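Local coordinates for protein putative uronate isomerase (Thermotoga maritima, PDB 4NAR) that probably acts as a lactate racemase or related enzyme, though its actual reaction remains uncertain, at residues V261-Q273 with G288-G301. Sequence-based numbering, arbitrary orientation.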
ATOM      1  N   VAL A 261       4.244 -13.405  -8.639  1.00 23.11           N
ATOM      2  CA  VAL A 261       3.165 -14.385  -8.594  1.00 24.54           C
ATOM      3  C   VAL A 261       3.678 -15.817  -8.347  1.00 31.38           C
ATOM      4  O   VAL A 261       4.476 -16.344  -9.126  1.00 32.64           O
ATOM      5  CB  VAL A 261       2.270 -14.322  -9.855  1.00 23.45           C
ATOM      6  CG1 VAL A 261       1.151 -15.380  -9.785  1.00 30.53           C
ATOM      7  CG2 VAL A 261       1.669 -12.935 -10.007  1.00 16.44           C
ATOM      8  N   LYS A 262       3.225 -16.419  -7.243  1.00 33.70           N
ATOM      9  CA  LYS A 262       3.472 -17.825  -6.938  1.00 29.43           C
ATOM     10  C   LYS A 262       2.344 -18.697  -7.481  1.00 32.72           C
ATOM     11  O   LYS A 262       1.158 -18.378  -7.330  1.00 32.35           O
ATOM     12  CB  LYS A 262       3.579 -18.048  -5.424  1.00 38.33           C
ATOM     13  CG  LYS A 262       4.770 -17.357  -4.738  1.00 42.82           C
ATOM     14  CD  LYS A 262       6.103 -17.846  -5.292  1.00 40.39           C
ATOM     15  CE  LYS A 262       7.259 -17.448  -4.376  1.00 46.39           C
ATOM     16  NZ  LYS A 262       8.582 -17.772  -5.010  1.00 51.94           N
ATOM     17  N   TYR A 263       2.708 -19.812  -8.103  1.00 38.15           N
ATOM     18  CA  TYR A 263       1.697 -20.712  -8.653  1.00 37.89           C
ATOM     19  C   TYR A 263       1.598 -21.998  -7.855  1.00 37.36           C
ATOM     20  O   TYR A 263       2.610 -22.528  -7.391  1.00 42.59           O
ATOM     21  CB  TYR A 263       1.956 -21.010 -10.134  1.00 35.20           C
ATOM     22  CG  TYR A 263       1.817 -19.790 -11.013  1.00 37.74           C
ATOM     23  CD1 TYR A 263       2.917 -18.984 -11.293  1.00 34.27           C
ATOM     24  CD2 TYR A 263       0.580 -19.426 -11.545  1.00 39.36           C
ATOM     25  CE1 TYR A 263       2.792 -17.849 -12.093  1.00 40.12           C
ATOM     26  CE2 TYR A 263       0.443 -18.291 -12.343  1.00 41.74           C
ATOM     27  CZ  TYR A 263       1.554 -17.507 -12.612  1.00 44.53           C
ATOM     28  OH  TYR A 263       1.433 -16.384 -13.407  1.00 49.07           O
ATOM     29  N   ILE A 264       0.367 -22.471  -7.675  1.00 37.05           N
ATOM     30  CA  ILE A 264       0.106 -23.768  -7.062  1.00 31.96           C
ATOM     31  C   ILE A 264      -0.896 -24.508  -7.932  1.00 29.32           C
ATOM     32  O   ILE A 264      -1.560 -23.902  -8.770  1.00 34.62           O
ATOM     33  CB  ILE A 264      -0.447 -23.634  -5.633  1.00 30.59           C
ATOM     34  CG1 ILE A 264      -1.832 -22.983  -5.658  1.00 32.55           C
ATOM     35  CG2 ILE A 264       0.533 -22.864  -4.764  1.00 26.92           C
ATOM     36  CD1 ILE A 264      -2.504 -22.887  -4.300  1.00 28.60           C
ATOM     37  N   ASP A 265      -1.016 -25.814  -7.739  1.00 38.44           N
ATOM     38  CA  ASP A 265      -1.860 -26.617  -8.626  1.00 52.42           C
ATOM     39  C   ASP A 265      -3.147 -27.130  -7.966  1.00 48.43           C
ATOM     40  O   ASP A 265      -4.111 -27.491  -8.658  1.00 46.27           O
ATOM     41  CB  ASP A 265      -1.049 -27.769  -9.225  1.00 63.93           C
ATOM     42  CG  ASP A 265       0.153 -28.124  -8.378  1.00 69.36           C
ATOM     43  OD1 ASP A 265      -0.041 -28.689  -7.276  1.00 70.24           O
ATOM     44  OD2 ASP A 265       1.289 -27.827  -8.813  1.00 72.10           O
ATOM     45  N   ARG A 266      -3.164 -27.146  -6.636  1.00 42.79           N
ATOM     46  CA  ARG A 266      -4.348 -27.561  -5.896  1.00 43.52           C
ATOM     47  C   ARG A 266      -4.788 -26.424  -4.997  1.00 40.87           C
ATOM     48  O   ARG A 266      -3.944 -25.739  -4.416  1.00 40.92           O
ATOM     49  CB  ARG A 266      -4.012 -28.769  -5.028  1.00 57.51           C
ATOM     50  CG  ARG A 266      -5.189 -29.677  -4.686  1.00 68.94           C
ATOM     51  CD  ARG A 266      -4.684 -31.089  -4.381  1.00 75.71           C
ATOM     52  NE  ARG A 266      -3.395 -31.322  -5.034  1.00 78.19           N
ATOM     53  CZ  ARG A 266      -2.251 -31.531  -4.385  1.00 77.86           C
ATOM     54  NH1 ARG A 266      -2.235 -31.566  -3.056  1.00 74.55           N
ATOM     55  NH2 ARG A 266      -1.126 -31.716  -5.067  1.00 78.08           N
ATOM     56  N   PRO A 267      -6.109 -26.217  -4.876  1.00 43.02           N
ATOM     57  CA  PRO A 267      -6.641 -25.266  -3.888  1.00 35.36           C
ATOM     58  C   PRO A 267      -6.144 -25.601  -2.477  1.00 36.89           C
ATOM     59  O   PRO A 267      -5.978 -26.785  -2.149  1.00 37.70           O
ATOM     60  CB  PRO A 267      -8.155 -25.485  -3.980  1.00 34.08           C
ATOM     61  CG  PRO A 267      -8.371 -25.941  -5.420  1.00 34.27           C
ATOM     62  CD  PRO A 267      -7.168 -26.802  -5.723  1.00 37.15           C
ATOM     63  N   LEU A 268      -5.908 -24.582  -1.653  1.00 32.12           N
ATOM     64  CA  LEU A 268      -5.394 -24.816  -0.303  1.00 35.37           C
ATOM     65  C   LEU A 268      -6.512 -24.985   0.718  1.00 35.50           C
ATOM     66  O   LEU A 268      -7.514 -24.269   0.668  1.00 43.89           O
ATOM     67  CB  LEU A 268      -4.484 -23.667   0.138  1.00 33.98           C
ATOM     68  CG  LEU A 268      -3.210 -23.419  -0.670  1.00 36.37           C
ATOM     69  CD1 LEU A 268      -2.445 -22.233  -0.075  1.00 34.60           C
ATOM     70  CD2 LEU A 268      -2.345 -24.682  -0.715  1.00 27.53           C
ATOM     71  N   ARG A 269      -6.339 -25.917   1.653  1.00 40.25           N
ATOM     72  CA  ARG A 269      -7.289 -26.056   2.752  1.00 38.99           C
ATOM     73  C   ARG A 269      -6.803 -25.243   3.959  1.00 34.23           C
ATOM     74  O   ARG A 269      -7.598 -24.770   4.775  1.00 37.69           O
ATOM     75  CB  ARG A 269      -7.524 -27.534   3.098  1.00 45.50           C
ATOM     76  CG  ARG A 269      -7.415 -27.855   4.590  1.00 64.63           C
ATOM     77  CD  ARG A 269      -8.438 -28.895   5.054  1.00 74.88           C
ATOM     78  NE  ARG A 269      -9.827 -28.459   4.857  1.00 84.76           N
ATOM     79  CZ  ARG A 269     -10.468 -27.559   5.612  1.00 80.73           C
ATOM     80  NH1 ARG A 269      -9.853 -26.955   6.632  1.00 72.54           N
ATOM     81  NH2 ARG A 269     -11.733 -27.255   5.336  1.00 81.21           N
ATOM     82  N   ARG A 270      -5.491 -25.059   4.041  1.00 30.12           N
ATOM     83  CA  ARG A 270      -4.881 -24.293   5.126  1.00 29.81           C
ATOM     84  C   ARG A 270      -3.710 -23.477   4.588  1.00 35.06           C
ATOM     85  O   ARG A 270      -2.842 -24.003   3.879  1.00 34.12           O
ATOM     86  CB  ARG A 270      -4.383 -25.221   6.243  1.00 34.03           C
ATOM     87  CG  ARG A 270      -5.352 -25.406   7.402  1.00 44.07           C
ATOM     88  CD  ARG A 270      -5.471 -26.871   7.846  1.00 45.80           C
ATOM     89  NE  ARG A 270      -4.185 -27.464   8.212  1.00 46.86           N
ATOM     90  CZ  ARG A 270      -3.690 -27.494   9.448  1.00 41.58           C
ATOM     91  NH1 ARG A 270      -4.365 -26.948  10.456  1.00 48.19           N
ATOM     92  NH2 ARG A 270      -2.512 -28.061   9.676  1.00 32.49           N
ATOM     93  N   ALA A 271      -3.692 -22.192   4.920  1.00 32.68           N
ATOM     94  CA  ALA A 271      -2.557 -21.329   4.601  1.00 28.97           C
ATOM     95  C   ALA A 271      -2.208 -20.514   5.835  1.00 26.30           C
ATOM     96  O   ALA A 271      -3.072 -19.819   6.396  1.00 28.73           O
ATOM     97  CB  ALA A 271      -2.885 -20.407   3.421  1.00 23.06           C
ATOM     98  N   VAL A 272      -0.958 -20.617   6.282  1.00 26.87           N
ATOM     99  CA  VAL A 272      -0.484 -19.756   7.359  1.00 22.04           C
ATOM    100  C   VAL A 272       0.362 -18.648   6.751  1.00 21.83           C
ATOM    101  O   VAL A 272       1.427 -18.910   6.176  1.00 17.99           O
ATOM    102  CB  VAL A 272       0.349 -20.513   8.417  1.00 25.34           C
ATOM    103  CG1 VAL A 272       0.934 -19.541   9.443  1.00 20.70           C
ATOM    104  CG2 VAL A 272      -0.499 -21.574   9.118  1.00 30.11           C
ATOM    105  N   GLN A 273      -0.129 -17.415   6.860  1.00 19.75           N
ATOM    106  CA  GLN A 273       0.625 -16.253   6.420  1.00 22.19           C
ATOM    107  C   GLN A 273       1.549 -15.789   7.552  1.00 23.17           C
ATOM    108  O   GLN A 273       1.100 -15.232   8.557  1.00 25.71           O
ATOM    109  CB  GLN A 273      -0.326 -15.139   5.966  1.00 19.78           C
ATOM    110  CG  GLN A 273      -0.985 -15.422   4.612  1.00 23.44           C
ATOM    111  CD  GLN A 273      -0.073 -15.119   3.422  1.00 26.74           C
ATOM    112  OE1 GLN A 273       1.161 -15.103   3.542  1.00 26.31           O
ATOM    113  NE2 GLN A 273      -0.683 -14.888   2.257  1.00 22.64           N
ATOM    114  N   GLY A 288      -2.143 -10.740   4.181  1.00 19.19           N
ATOM    115  CA  GLY A 288      -2.156 -12.189   4.262  1.00 22.88           C
ATOM    116  C   GLY A 288      -3.402 -12.801   3.651  1.00 23.71           C
ATOM    117  O   GLY A 288      -3.320 -13.832   2.973  1.00 23.36           O
ATOM    118  N   SER A 289      -4.558 -12.179   3.883  1.00 19.95           N
ATOM    119  CA  SER A 289      -5.783 -12.639   3.232  1.00 16.94           C
ATOM    120  C   SER A 289      -5.848 -12.242   1.738  1.00 24.22           C
ATOM    121  O   SER A 289      -6.127 -13.098   0.873  1.00 24.96           O
ATOM    122  CB  SER A 289      -7.014 -12.140   3.984  1.00 13.89           C
ATOM    123  OG  SER A 289      -8.200 -12.338   3.226  1.00 21.46           O
ATOM    124  N   TYR A 290      -5.576 -10.967   1.429  1.00 22.18           N
ATOM    125  CA  TYR A 290      -5.724 -10.477   0.048  1.00 20.83           C
ATOM    126  C   TYR A 290      -4.919 -11.298  -0.960  1.00 25.01           C
ATOM    127  O   TYR A 290      -5.389 -11.549  -2.078  1.00 23.79           O
ATOM    128  CB  TYR A 290      -5.291  -9.015  -0.111  1.00 16.97           C
ATOM    129  CG  TYR A 290      -5.700  -8.082   1.000  1.00 20.89           C
ATOM    130  CD1 TYR A 290      -6.948  -8.182   1.614  1.00 14.94           C
ATOM    131  CD2 TYR A 290      -4.832  -7.090   1.441  1.00 23.44           C
ATOM    132  CE1 TYR A 290      -7.311  -7.320   2.626  1.00 15.65           C
ATOM    133  CE2 TYR A 290      -5.188  -6.218   2.461  1.00 23.90           C
ATOM    134  CZ  TYR A 290      -6.427  -6.339   3.052  1.00 19.34           C
ATOM    135  OH  TYR A 290      -6.777  -5.477   4.072  1.00 21.97           O
ATOM    136  N   LYS A 291      -3.701 -11.694  -0.583  1.00 24.59           N
ATOM    137  CA  LYS A 291      -2.813 -12.375  -1.535  1.00 24.25           C
ATOM    138  C   LYS A 291      -3.264 -13.792  -1.868  1.00 26.84           C
ATOM    139  O   LYS A 291      -2.712 -14.424  -2.775  1.00 28.04           O
ATOM    140  CB  LYS A 291      -1.360 -12.395  -1.048  1.00 22.45           C
ATOM    141  CG  LYS A 291      -0.737 -11.011  -0.903  1.00 26.03           C
ATOM    142  CD  LYS A 291      -0.849 -10.221  -2.193  1.00 25.70           C
ATOM    143  CE  LYS A 291       0.410  -9.396  -2.447  1.00 36.07           C
ATOM    144  NZ  LYS A 291       0.648  -8.262  -1.489  1.00 23.79           N
ATOM    145  N   LEU A 292      -4.283 -14.274  -1.158  1.00 26.65           N
ATOM    146  CA  LEU A 292      -4.779 -15.627  -1.370  1.00 25.06           C
ATOM    147  C   LEU A 292      -6.195 -15.670  -1.966  1.00 27.89           C
ATOM    148  O   LEU A 292      -6.845 -16.717  -1.943  1.00 29.61           O
ATOM    149  CB  LEU A 292      -4.720 -16.404  -0.050  1.00 23.26           C
ATOM    150  CG  LEU A 292      -3.296 -16.569   0.529  1.00 26.33           C
ATOM    151  CD1 LEU A 292      -3.298 -17.165   1.945  1.00 15.70           C
ATOM    152  CD2 LEU A 292      -2.396 -17.391  -0.424  1.00 22.20           C
ATOM    153  N   GLN A 293      -6.666 -14.552  -2.515  1.00 26.03           N
ATOM    154  CA  GLN A 293      -8.077 -14.456  -2.931  1.00 22.58           C
ATOM    155  C   GLN A 293      -8.391 -14.584  -4.425  1.00 29.73           C
ATOM    156  O   GLN A 293      -9.557 -14.467  -4.816  1.00 34.47           O
ATOM    157  CB  GLN A 293      -8.713 -13.170  -2.395  1.00 19.13           C
ATOM    158  CG  GLN A 293      -8.950 -13.180  -0.894  1.00 18.14           C
ATOM    159  CD  GLN A 293      -9.696 -11.941  -0.420  1.00 21.01           C
ATOM    160  OE1 GLN A 293     -10.598 -11.424  -1.112  1.00 16.68           O
ATOM    161  NE2 GLN A 293      -9.309 -11.442   0.761  1.00 17.63           N
ATOM    162  N   ARG A 294      -7.379 -14.802  -5.266  1.00 31.34           N
ATOM    163  CA  ARG A 294      -7.671 -15.220  -6.633  1.00 29.35           C
ATOM    164  C   ARG A 294      -8.557 -16.466  -6.627  1.00 32.00           C
ATOM    165  O   ARG A 294      -8.461 -17.310  -5.715  1.00 34.53           O
ATOM    166  CB  ARG A 294      -6.398 -15.425  -7.447  1.00 28.32           C
ATOM    167  CG  ARG A 294      -5.903 -14.094  -7.985  1.00 28.43           C
ATOM    168  CD  ARG A 294      -4.943 -14.227  -9.133  1.00 25.60           C
ATOM    169  NE  ARG A 294      -4.749 -12.912  -9.732  1.00 26.36           N
ATOM    170  CZ  ARG A 294      -3.726 -12.579 -10.515  1.00 27.79           C
ATOM    171  NH1 ARG A 294      -2.791 -13.477 -10.812  1.00 26.34           N
ATOM    172  NH2 ARG A 294      -3.638 -11.336 -10.990  1.00 27.33           N
ATOM    173  N   PRO A 295      -9.462 -16.563  -7.616  1.00 32.94           N
ATOM    174  CA  PRO A 295     -10.426 -17.667  -7.576  1.00 30.85           C
ATOM    175  C   PRO A 295      -9.713 -19.012  -7.687  1.00 39.28           C
ATOM    176  O   PRO A 295      -8.785 -19.152  -8.507  1.00 29.04           O
ATOM    177  CB  PRO A 295     -11.316 -17.414  -8.802  1.00 28.38           C
ATOM    178  CG  PRO A 295     -10.544 -16.493  -9.685  1.00 29.65           C
ATOM    179  CD  PRO A 295      -9.671 -15.672  -8.775  1.00 35.89           C
ATOM    180  N   GLY A 296     -10.124 -19.967  -6.849  1.00 36.89           N
ATOM    181  CA  GLY A 296      -9.539 -21.296  -6.860  1.00 32.46           C
ATOM    182  C   GLY A 296      -8.328 -21.477  -5.949  1.00 38.75           C
ATOM    183  O   GLY A 296      -7.885 -22.619  -5.733  1.00 32.46           O
ATOM    184  N   VAL A 297      -7.777 -20.379  -5.418  1.00 33.79           N
ATOM    185  CA  VAL A 297      -6.583 -20.504  -4.572  1.00 31.50           C
ATOM    186  C   VAL A 297      -6.900 -21.146  -3.215  1.00 27.81           C
ATOM    187  O   VAL A 297      -6.191 -22.047  -2.751  1.00 27.98           O
ATOM    188  CB  VAL A 297      -5.799 -19.172  -4.427  1.00 32.02           C
ATOM    189  CG1 VAL A 297      -4.711 -19.301  -3.392  1.00 28.85           C
ATOM    190  CG2 VAL A 297      -5.165 -18.804  -5.751  1.00 23.21           C
HETATM  191  N   MSE A 298      -7.988 -20.714  -2.599  1.00 27.67           N
HETATM  192  CA  MSE A 298      -8.426 -21.317  -1.346  1.00 32.06           C
HETATM  193  C   MSE A 298      -9.558 -22.312  -1.614  1.00 33.82           C
HETATM  194  O   MSE A 298     -10.455 -22.041  -2.419  1.00 38.62           O
HETATM  195  CB  MSE A 298      -8.901 -20.236  -0.371  1.00 29.08           C
HETATM  196  CG  MSE A 298      -7.833 -19.251   0.006  1.00 34.90           C
HETATM  197 SE   MSE A 298      -6.500 -20.138   1.106  0.61 35.71          SE
HETATM  198  CE  MSE A 298      -5.033 -19.895  -0.071  1.00105.14           C
ATOM    199  N   ALA A 299      -9.510 -23.467  -0.958  1.00 30.22           N
ATOM    200  CA  ALA A 299     -10.637 -24.399  -1.008  1.00 35.03           C
ATOM    201  C   ALA A 299     -11.817 -23.775  -0.254  1.00 33.15           C
ATOM    202  O   ALA A 299     -11.611 -23.064   0.748  1.00 31.89           O
ATOM    203  CB  ALA A 299     -10.251 -25.735  -0.379  1.00 22.35           C
ATOM    204  N   LYS A 300     -13.041 -24.010  -0.733  1.00 36.03           N
ATOM    205  CA  LYS A 300     -14.235 -23.621   0.027  1.00 39.51           C
ATOM    206  C   LYS A 300     -14.114 -24.213   1.447  1.00 38.97           C
ATOM    207  O   LYS A 300     -13.817 -25.402   1.612  1.00 34.53           O
ATOM    208  CB  LYS A 300     -15.516 -24.074  -0.702  1.00 44.11           C
ATOM    209  CG  LYS A 300     -16.767 -24.265   0.180  1.00 58.82           C
ATOM    210  CD  LYS A 300     -17.444 -22.946   0.624  1.00 67.41           C
ATOM    211  CE  LYS A 300     -18.775 -22.705  -0.108  1.00 69.50           C
ATOM    212  NZ  LYS A 300     -18.590 -22.267  -1.531  1.00 67.14           N
ATOM    213  N   GLY A 301     -14.279 -23.369   2.466  1.00 34.58           N
ATOM    214  CA  GLY A 301     -14.052 -23.778   3.843  1.00 28.49           C
ATOM    215  C   GLY A 301     -12.579 -23.740   4.233  1.00 34.13           C
ATOM    216  O   GLY A 301     -12.205 -24.143   5.343  1.00 35.92           O
TER
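Leu268 forms a short parallel bridge with Met298, a selenomethionine. Two nearly straight backbone bonds hold it: Leu268 N gives its hydrogen to Val297 O at 2.8 Å, and Ala299 N gives its own to Leu268 O at 2.7 Å. Both side chains lie on the same face of the sheet. Met298 bends at its second and third torsions, which carries the methyl CE over to Leu268 CD1, 3.5 Å away. Ala271 CB packs against Leu292 CD1 at 3.6 Å and meets the same Met298 methyl. Ile304 and Leu410, from the flanking strands, extend this apolar cluster.

Gln273 adds a polar tie at the buried end. Its chain folds back at chi2 (-80°), and NE2 reaches Gly288 O at 2.9 Å, in the carbonyl plane and on a lone pair. Leu292 comes from the opposite direction and lies against this amide. Gln273 OE1 bonds to Gly416 N. With an alanine here, Gly288 O would probably lose this donor and a gap would open beside Leu292.

The other end is looser. Arg269 NH2, on the surface, makes a weak bond to Gly301 O, 3.1 Å long. Pro267 CB rests on Gly296 O, nearer the surface.

Strand 268-274 leads through the short helices 282-285 and 287-290 to the adjacent parallel strand 302-308, a connection characteristic of a beta-alpha-beta crossover in an alpha/beta sheet.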